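Long-range contacts in lysyl oxidase (Pichia pastoris, PDB 1W7C), which probably oxidises primary amines, including the side-chain amines of lysine residues, to aldehydes with the help of copper and a built-in topaquinone cofactor: residues A[142-146]-A[211-215]; A[189-193]-A[349-353]. All blocks are in the same frame, centred on the assembly; numbering follows the deposited sequence.

Contact 1: A[142-146]-A[211-215]; sequences KSSFL and FKFDM
Phe-213 sits in the middle of this contact, with three side chains of helix 136-150 ranged around its ring. Phe-145 puts CD2 over one face of the ring, while its CE2 comes 3.5 Å from Phe-213 CB. The two rings slide past each other in opposite directions, their centroids 5.3 Å apart and their planes inclined at 41°. Leu-146 comes in across the ring, and its CD2 methyl serves two phenylalanines: it is 4.0 Å from Phe-213 CE2 and 3.5 Å from Phe-211 CE1. At the Phe-213 edge, near the ring plane, stands the methylene chain of Lys-142. Its CE is 4.0 Å from Phe-213 CZ and 3.8 Å from Met-215 SD.

The alternation of a beta strand explains the spacing: Lys-212 does not join the contact, while Phe-211 and Phe-213 point to the helix. In Phe-213, CG lies between the backbone N and the carbonyl carbon (chi1 60°), which brings the ring alongside Phe-145. The axes of segments 142-146 and 211-214 approach to 11.2 Å, at 117°, a distance filled by these side chains. Met-225 of neighbouring strand 224-230 touches Phe-211 and Phe-213, and Ser-174 adds to the packing from strand 170-180.

The Lys-142 ammonium ends in a salt bridge to Asp-189 and a hydrogen bond to Gln-178, both on sheet strands. The helix is therefore seated by an apolar layer against one face of the five-stranded antiparallel sheet, while this buried lysine spends its methylenes on that layer and its charge on an acid likely to be kept ionised by it.

Contact 2: A[189-193]-A[349-353]; sequences DYGTC and PFNQH
Tyr-190 and His-353 form an offset stack, ring over ring, with centroids 4.2 Å apart and planes nearly parallel. The overlap is off-centre: His-353 CE1 lies 3.3 Å from Tyr-190 CE1, above the rim of the phenol ring. A bond inside its own loop helps set the imidazole's rotation. His-353 ND1 donates to Pro-349 O at 2.7 Å, nearly straight at 166°; the oxygen lies in the imidazole plane, although the donor sits out of the carbonyl plane. That same carbonyl oxygen rests 3.3 Å from Tyr-190 CB, and Pro-349 CB meets the tyrosine at CD2, 3.7 Å away, so both ends of segment 349-353 touch the tyrosine. With an alanine here, the imidazole face would probably lose its stacking partner and a gap would open beside Pro-349.

Phe-350, its CG anti to the backbone N (chi1 -169°), reaches the strand at Gly-191 and Thr-192. Its ring receives the Thr-192 methyl over one face, CG2 standing 3.7 Å from the ring centroid in a CH-pi contact, while Gly-191 CA lies at the ring edge and Gly-191 C is 3.6 Å from Phe-350 CD1. The threonine torsion divides the work: OG1 is anti to the backbone N (chi1 -166°) and hydrogen-bonds to Phe-209 O, which leaves CG2 turned to the phenylalanine.

Beyond the stack, His-353 NE2 is hydrogen-bonded to Tyr-527 OH of the second subunit, and Trp-521 of that subunit packs on Pro-349. This is an interdomain seam of a copper amine oxidase dimer: an inner strand of the small antiparallel sheet, held against a loop of the copper-bearing enzyme domain.

The centres of contacts 1 and 2 lie 12 Å apart, on the two faces of one antiparallel sheet. Strands 187-195 and 209-214 are neighbours in it, joined here by a probable backbone hydrogen bond from Gly-191 N to Phe-211 O. Helix 136-150 covers one face in contact 1; the loop before strand 355-357 covers the other in contact 2. Along the chain the order is 142-146, 189-193, 211-215, 349-353, so the segments alternate. Alternating residues of strand 187-195 serve both sides: Asp-189 meets Lys-142, Tyr-190 meets the loop. The sheet thus connects helix 136-150 to the enzyme domain and, through that loop, to the second subunit.

Contact 1: A[142-146]-A[211-215]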
ATOM      1  N   LYS A 142      -8.993  -0.358 -42.631  1.00 19.72           N
ATOM      2  CA  LYS A 142      -8.968  -1.706 -42.102  1.00 19.07           C
ATOM      3  C   LYS A 142     -10.353  -2.282 -41.876  1.00 19.23           C
ATOM      4  O   LYS A 142     -10.616  -3.422 -42.227  1.00 20.76           O
ATOM      5  CB  LYS A 142      -8.114  -1.791 -40.837  1.00 19.22           C
ATOM      6  CG  LYS A 142      -6.619  -1.542 -41.088  1.00 19.84           C
ATOM      7  CD  LYS A 142      -5.804  -1.298 -39.800  1.00 18.28           C
ATOM      8  CE  LYS A 142      -5.613  -2.574 -39.006  1.00 17.07           C
ATOM      9  NZ  LYS A 142      -4.903  -2.310 -37.730  1.00 18.80           N
ATOM     10  N   SER A 143     -11.229  -1.490 -41.290  1.00 19.38           N
ATOM     11  CA  SER A 143     -12.613  -1.897 -41.075  1.00 21.85           C
ATOM     12  C   SER A 143     -13.302  -2.251 -42.390  1.00 21.02           C
ATOM     13  O   SER A 143     -13.960  -3.292 -42.485  1.00 21.35           O
ATOM     14  CB  SER A 143     -13.372  -0.767 -40.361  0.45 29.51           C
ATOM     15  OG  SER A 143     -14.730  -1.101 -40.147  0.45 26.33           O
ATOM     16  N   SER A 144     -13.101  -1.426 -43.412  1.00 23.11           N
ATOM     17  CA  SER A 144     -13.708  -1.666 -44.723  1.00 23.00           C
ATOM     18  C   SER A 144     -13.169  -2.928 -45.371  1.00 21.74           C
ATOM     19  O   SER A 144     -13.918  -3.723 -45.942  1.00 23.21           O
ATOM     20  CB  SER A 144     -13.471  -0.470 -45.645  0.60 28.02           C
ATOM     21  OG  SER A 144     -14.209  -0.604 -46.849  0.60 25.55           O
ATOM     22  N   PHE A 145     -11.862  -3.137 -45.229  1.00 20.99           N
ATOM     23  CA  PHE A 145     -11.214  -4.322 -45.771  1.00 21.89           C
ATOM     24  C   PHE A 145     -11.756  -5.583 -45.086  1.00 21.95           C
ATOM     25  O   PHE A 145     -12.047  -6.588 -45.742  1.00 22.61           O
ATOM     26  CB  PHE A 145      -9.688  -4.222 -45.627  1.00 22.02           C
ATOM     27  CG  PHE A 145      -8.978  -5.526 -45.821  1.00 25.04           C
ATOM     28  CD1 PHE A 145      -8.669  -5.973 -47.103  1.00 26.23           C
ATOM     29  CD2 PHE A 145      -8.642  -6.321 -44.734  1.00 25.43           C
ATOM     30  CE1 PHE A 145      -8.031  -7.202 -47.290  1.00 30.17           C
ATOM     31  CE2 PHE A 145      -8.011  -7.562 -44.921  1.00 27.35           C
ATOM     32  CZ  PHE A 145      -7.694  -7.984 -46.188  1.00 30.69           C
ATOM     33  N   LEU A 146     -11.876  -5.552 -43.766  1.00 21.77           N
ATOM     34  CA  LEU A 146     -12.390  -6.711 -43.071  1.00 24.14           C
ATOM     35  C   LEU A 146     -13.831  -7.013 -43.471  1.00 22.92           C
ATOM     36  O   LEU A 146     -14.170  -8.160 -43.691  1.00 24.87           O
ATOM     37  CB  LEU A 146     -12.257  -6.544 -41.557  1.00 24.86           C
ATOM     38  CG  LEU A 146     -10.831  -6.641 -41.008  1.00 25.11           C
ATOM     39  CD1 LEU A 146     -10.875  -6.558 -39.502  1.00 25.33           C
ATOM     40  CD2 LEU A 146     -10.168  -7.925 -41.433  1.00 26.06           C
ATOM     41  N   PHE A 211      -8.126 -14.494 -37.574  1.00 19.61           N
ATOM     42  CA  PHE A 211      -7.678 -14.303 -38.923  1.00 20.75           C
ATOM     43  C   PHE A 211      -6.404 -13.470 -38.963  1.00 20.23           C
ATOM     44  O   PHE A 211      -6.011 -12.855 -37.976  1.00 20.16           O
ATOM     45  CB  PHE A 211      -8.784 -13.669 -39.794  1.00 21.28           C
ATOM     46  CG  PHE A 211      -9.422 -12.470 -39.178  1.00 19.93           C
ATOM     47  CD1 PHE A 211      -8.890 -11.201 -39.366  1.00 23.51           C
ATOM     48  CD2 PHE A 211     -10.580 -12.597 -38.423  1.00 22.66           C
ATOM     49  CE1 PHE A 211      -9.477 -10.086 -38.762  1.00 23.19           C
ATOM     50  CE2 PHE A 211     -11.164 -11.503 -37.826  1.00 21.42           C
ATOM     51  CZ  PHE A 211     -10.630 -10.239 -38.008  1.00 23.80           C
ATOM     52  N   LYS A 212      -5.780 -13.475 -40.130  1.00 20.65           N
ATOM     53  CA  LYS A 212      -4.521 -12.790 -40.375  1.00 19.97           C
ATOM     54  C   LYS A 212      -4.573 -12.214 -41.765  1.00 20.11           C
ATOM     55  O   LYS A 212      -4.962 -12.901 -42.705  1.00 21.82           O
ATOM     56  CB  LYS A 212      -3.334 -13.740 -40.257  1.00 22.05           C
ATOM     57  CG  LYS A 212      -1.966 -13.056 -40.357  1.00 21.26           C
ATOM     58  CD  LYS A 212      -0.846 -14.077 -40.508  1.00 21.63           C
ATOM     59  CE  LYS A 212       0.509 -13.418 -40.593  1.00 21.50           C
ATOM     60  NZ  LYS A 212       1.631 -14.366 -40.846  1.00 25.00           N
ATOM     61  N   PHE A 213      -4.170 -10.957 -41.901  1.00 20.85           N
ATOM     62  CA  PHE A 213      -4.175 -10.281 -43.193  1.00 21.42           C
ATOM     63  C   PHE A 213      -2.906  -9.484 -43.433  1.00 21.37           C
ATOM     64  O   PHE A 213      -2.193  -9.123 -42.513  1.00 20.89           O
ATOM     65  CB  PHE A 213      -5.433  -9.415 -43.385  1.00 20.27           C
ATOM     66  CG  PHE A 213      -5.616  -8.327 -42.352  1.00 21.28           C
ATOM     67  CD1 PHE A 213      -5.249  -7.029 -42.634  1.00 24.03           C
ATOM     68  CD2 PHE A 213      -6.201  -8.597 -41.104  1.00 20.82           C
ATOM     69  CE1 PHE A 213      -5.463  -6.020 -41.710  1.00 20.37           C
ATOM     70  CE2 PHE A 213      -6.404  -7.585 -40.166  1.00 21.38           C
ATOM     71  CZ  PHE A 213      -6.032  -6.304 -40.469  1.00 20.22           C
ATOM     72  N   ASP A 214      -2.599  -9.323 -44.708  1.00 21.54           N
ATOM     73  CA  ASP A 214      -1.517  -8.493 -45.190  1.00 19.67           C
ATOM     74  C   ASP A 214      -2.127  -7.159 -45.618  1.00 21.99           C
ATOM     75  O   ASP A 214      -3.035  -7.108 -46.473  1.00 23.28           O
ATOM     76  CB  ASP A 214      -0.834  -9.150 -46.380  1.00 24.41           C
ATOM     77  CG  ASP A 214       0.372  -8.389 -46.825  1.00 29.89           C
ATOM     78  OD1 ASP A 214       0.225  -7.231 -47.185  1.00 29.11           O
ATOM     79  OD2 ASP A 214       1.507  -8.891 -46.892  1.00 43.27           O
ATOM     80  N   MET A 215      -1.664  -6.083 -44.993  1.00 20.22           N
ATOM     81  CA  MET A 215      -2.137  -4.723 -45.263  1.00 20.19           C
ATOM     82  C   MET A 215      -0.968  -3.829 -45.692  1.00 20.17           C
ATOM     83  O   MET A 215      -0.927  -2.638 -45.357  1.00 21.11           O
ATOM     84  CB  MET A 215      -2.848  -4.156 -44.015  1.00 20.29           C
ATOM     85  CG  MET A 215      -2.029  -4.268 -42.743  1.00 20.35           C
ATOM     86  SD  MET A 215      -2.703  -3.324 -41.357  1.00 20.37           S
ATOM     87  CE  MET A 215      -2.511  -1.641 -41.967  1.00 20.06           C
TER

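Contact 2: A[189-193]-A[349-353]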
ATOM      1  N   ASP A 189      -1.327  -8.247 -39.820  1.00 18.75           N
ATOM      2  CA  ASP A 189      -2.075  -8.010 -38.595  1.00 18.08           C
ATOM      3  C   ASP A 189      -3.025  -9.187 -38.376  1.00 18.64           C
ATOM      4  O   ASP A 189      -3.514  -9.784 -39.339  1.00 21.37           O
ATOM      5  CB  ASP A 189      -2.835  -6.662 -38.739  1.00 18.30           C
ATOM      6  CG  ASP A 189      -3.292  -6.054 -37.441  1.00 18.49           C
ATOM      7  OD1 ASP A 189      -2.936  -6.557 -36.334  1.00 18.09           O
ATOM      8  OD2 ASP A 189      -3.992  -5.004 -37.435  1.00 19.03           O
ATOM      9  N   TYR A 190      -3.234  -9.529 -37.123  1.00 19.05           N
ATOM     10  CA  TYR A 190      -4.176 -10.558 -36.747  1.00 19.33           C
ATOM     11  C   TYR A 190      -5.467  -9.888 -36.270  1.00 19.46           C
ATOM     12  O   TYR A 190      -5.520  -8.687 -36.042  1.00 19.11           O
ATOM     13  CB  TYR A 190      -3.590 -11.439 -35.645  1.00 19.29           C
ATOM     14  CG  TYR A 190      -2.481 -12.359 -36.134  1.00 18.42           C
ATOM     15  CD1 TYR A 190      -1.167 -11.925 -36.189  1.00 18.04           C
ATOM     16  CD2 TYR A 190      -2.738 -13.664 -36.538  1.00 19.78           C
ATOM     17  CE1 TYR A 190      -0.156 -12.758 -36.622  1.00 19.56           C
ATOM     18  CE2 TYR A 190      -1.715 -14.522 -36.960  1.00 20.21           C
ATOM     19  CZ  TYR A 190      -0.429 -14.061 -36.992  1.00 19.58           C
ATOM     20  OH  TYR A 190       0.563 -14.923 -37.405  1.00 22.34           O
ATOM     21  N   GLY A 191      -6.506 -10.687 -36.133  1.00 19.64           N
ATOM     22  CA  GLY A 191      -7.788 -10.201 -35.670  1.00 20.95           C
ATOM     23  C   GLY A 191      -8.690 -11.297 -35.157  1.00 17.75           C
ATOM     24  O   GLY A 191      -8.363 -12.492 -35.262  1.00 19.24           O
ATOM     25  N   THR A 192      -9.794 -10.871 -34.543  1.00 19.38           N
ATOM     26  CA  THR A 192     -10.787 -11.809 -34.057  1.00 18.88           C
ATOM     27  C   THR A 192     -12.166 -11.209 -34.131  1.00 19.07           C
ATOM     28  O   THR A 192     -12.325 -10.063 -34.568  1.00 20.77           O
ATOM     29  CB  THR A 192     -10.446 -12.259 -32.611  1.00 19.71           C
ATOM     30  OG1 THR A 192     -11.225 -13.412 -32.266  1.00 19.11           O
ATOM     31  CG2 THR A 192     -10.789 -11.172 -31.568  1.00 19.16           C
ATOM     32  N   CYS A 193     -13.157 -11.983 -33.702  1.00 19.82           N
ATOM     33  CA  CYS A 193     -14.529 -11.516 -33.629  1.00 20.89           C
ATOM     34  C   CYS A 193     -15.085 -11.722 -32.219  1.00 21.89           C
ATOM     35  O   CYS A 193     -14.752 -12.697 -31.539  1.00 19.89           O
ATOM     36  CB  CYS A 193     -15.419 -12.278 -34.624  1.00 22.70           C
ATOM     37  SG  CYS A 193     -14.935 -12.148 -36.352  1.00 24.97           S
ATOM     38  N   PRO A 349      -3.946 -16.241 -31.352  1.00 17.82           N
ATOM     39  CA  PRO A 349      -3.211 -15.228 -32.111  1.00 18.86           C
ATOM     40  C   PRO A 349      -3.777 -13.807 -32.003  1.00 18.05           C
ATOM     41  O   PRO A 349      -3.240 -12.891 -32.648  1.00 20.09           O
ATOM     42  CB  PRO A 349      -3.311 -15.726 -33.540  1.00 22.57           C
ATOM     43  CG  PRO A 349      -4.614 -16.450 -33.573  1.00 21.76           C
ATOM     44  CD  PRO A 349      -4.739 -17.116 -32.236  1.00 20.96           C
ATOM     45  N   PHE A 350      -4.850 -13.607 -31.253  1.00 17.82           N
ATOM     46  CA  PHE A 350      -5.282 -12.245 -30.952  1.00 17.59           C
ATOM     47  C   PHE A 350      -4.620 -11.753 -29.681  1.00 17.49           C
ATOM     48  O   PHE A 350      -3.882 -10.747 -29.698  1.00 17.58           O
ATOM     49  CB  PHE A 350      -6.786 -12.117 -30.869  1.00 18.84           C
ATOM     50  CG  PHE A 350      -7.249 -10.683 -30.823  1.00 18.51           C
ATOM     51  CD1 PHE A 350      -7.458  -9.957 -32.000  1.00 18.49           C
ATOM     52  CD2 PHE A 350      -7.456 -10.041 -29.623  1.00 19.85           C
ATOM     53  CE1 PHE A 350      -7.882  -8.642 -31.959  1.00 18.44           C
ATOM     54  CE2 PHE A 350      -7.854  -8.719 -29.604  1.00 18.20           C
ATOM     55  CZ  PHE A 350      -8.074  -8.031 -30.771  1.00 19.64           C
ATOM     56  N   ASN A 351      -4.870 -12.438 -28.578  1.00 17.06           N
ATOM     57  CA  ASN A 351      -4.324 -11.979 -27.303  1.00 16.09           C
ATOM     58  C   ASN A 351      -2.800 -12.078 -27.286  1.00 16.78           C
ATOM     59  O   ASN A 351      -2.138 -11.204 -26.749  1.00 16.44           O
ATOM     60  CB  ASN A 351      -4.977 -12.690 -26.124  1.00 16.46           C
ATOM     61  CG  ASN A 351      -6.396 -12.192 -25.842  1.00 18.24           C
ATOM     62  OD1 ASN A 351      -6.942 -11.348 -26.549  1.00 19.04           O
ATOM     63  ND2 ASN A 351      -6.982 -12.697 -24.782  1.00 27.19           N
ATOM     64  N   GLN A 352      -2.219 -13.091 -27.929  1.00 15.78           N
ATOM     65  CA  GLN A 352      -0.762 -13.216 -27.910  1.00 15.68           C
ATOM     66  C   GLN A 352      -0.081 -12.060 -28.688  1.00 17.02           C
ATOM     67  O   GLN A 352       1.074 -11.759 -28.423  1.00 19.32           O
ATOM     68  CB  GLN A 352      -0.310 -14.593 -28.398  1.00 17.21           C
ATOM     69  CG  GLN A 352       1.199 -14.786 -28.511  1.00 17.57           C
ATOM     70  CD  GLN A 352       1.972 -14.488 -27.214  1.00 15.89           C
ATOM     71  OE1 GLN A 352       1.503 -14.742 -26.102  1.00 16.63           O
ATOM     72  NE2 GLN A 352       3.169 -13.939 -27.376  1.00 17.47           N
ATOM     73  N   HIS A 353      -0.818 -11.414 -29.605  1.00 16.02           N
ATOM     74  CA  HIS A 353      -0.346 -10.276 -30.376  1.00 15.82           C
ATOM     75  C   HIS A 353      -0.850  -8.938 -29.847  1.00 15.61           C
ATOM     76  O   HIS A 353      -0.754  -7.935 -30.532  1.00 18.33           O
ATOM     77  CB  HIS A 353      -0.715 -10.457 -31.850  1.00 17.72           C
ATOM     78  CG  HIS A 353       0.041 -11.575 -32.507  1.00 17.85           C
ATOM     79  ND1 HIS A 353      -0.572 -12.717 -32.978  1.00 18.24           N
ATOM     80  CD2 HIS A 353       1.373 -11.747 -32.703  1.00 18.69           C
ATOM     81  CE1 HIS A 353       0.352 -13.529 -33.470  1.00 18.94           C
ATOM     82  NE2 HIS A 353       1.538 -12.960 -33.330  1.00 19.75           N
TER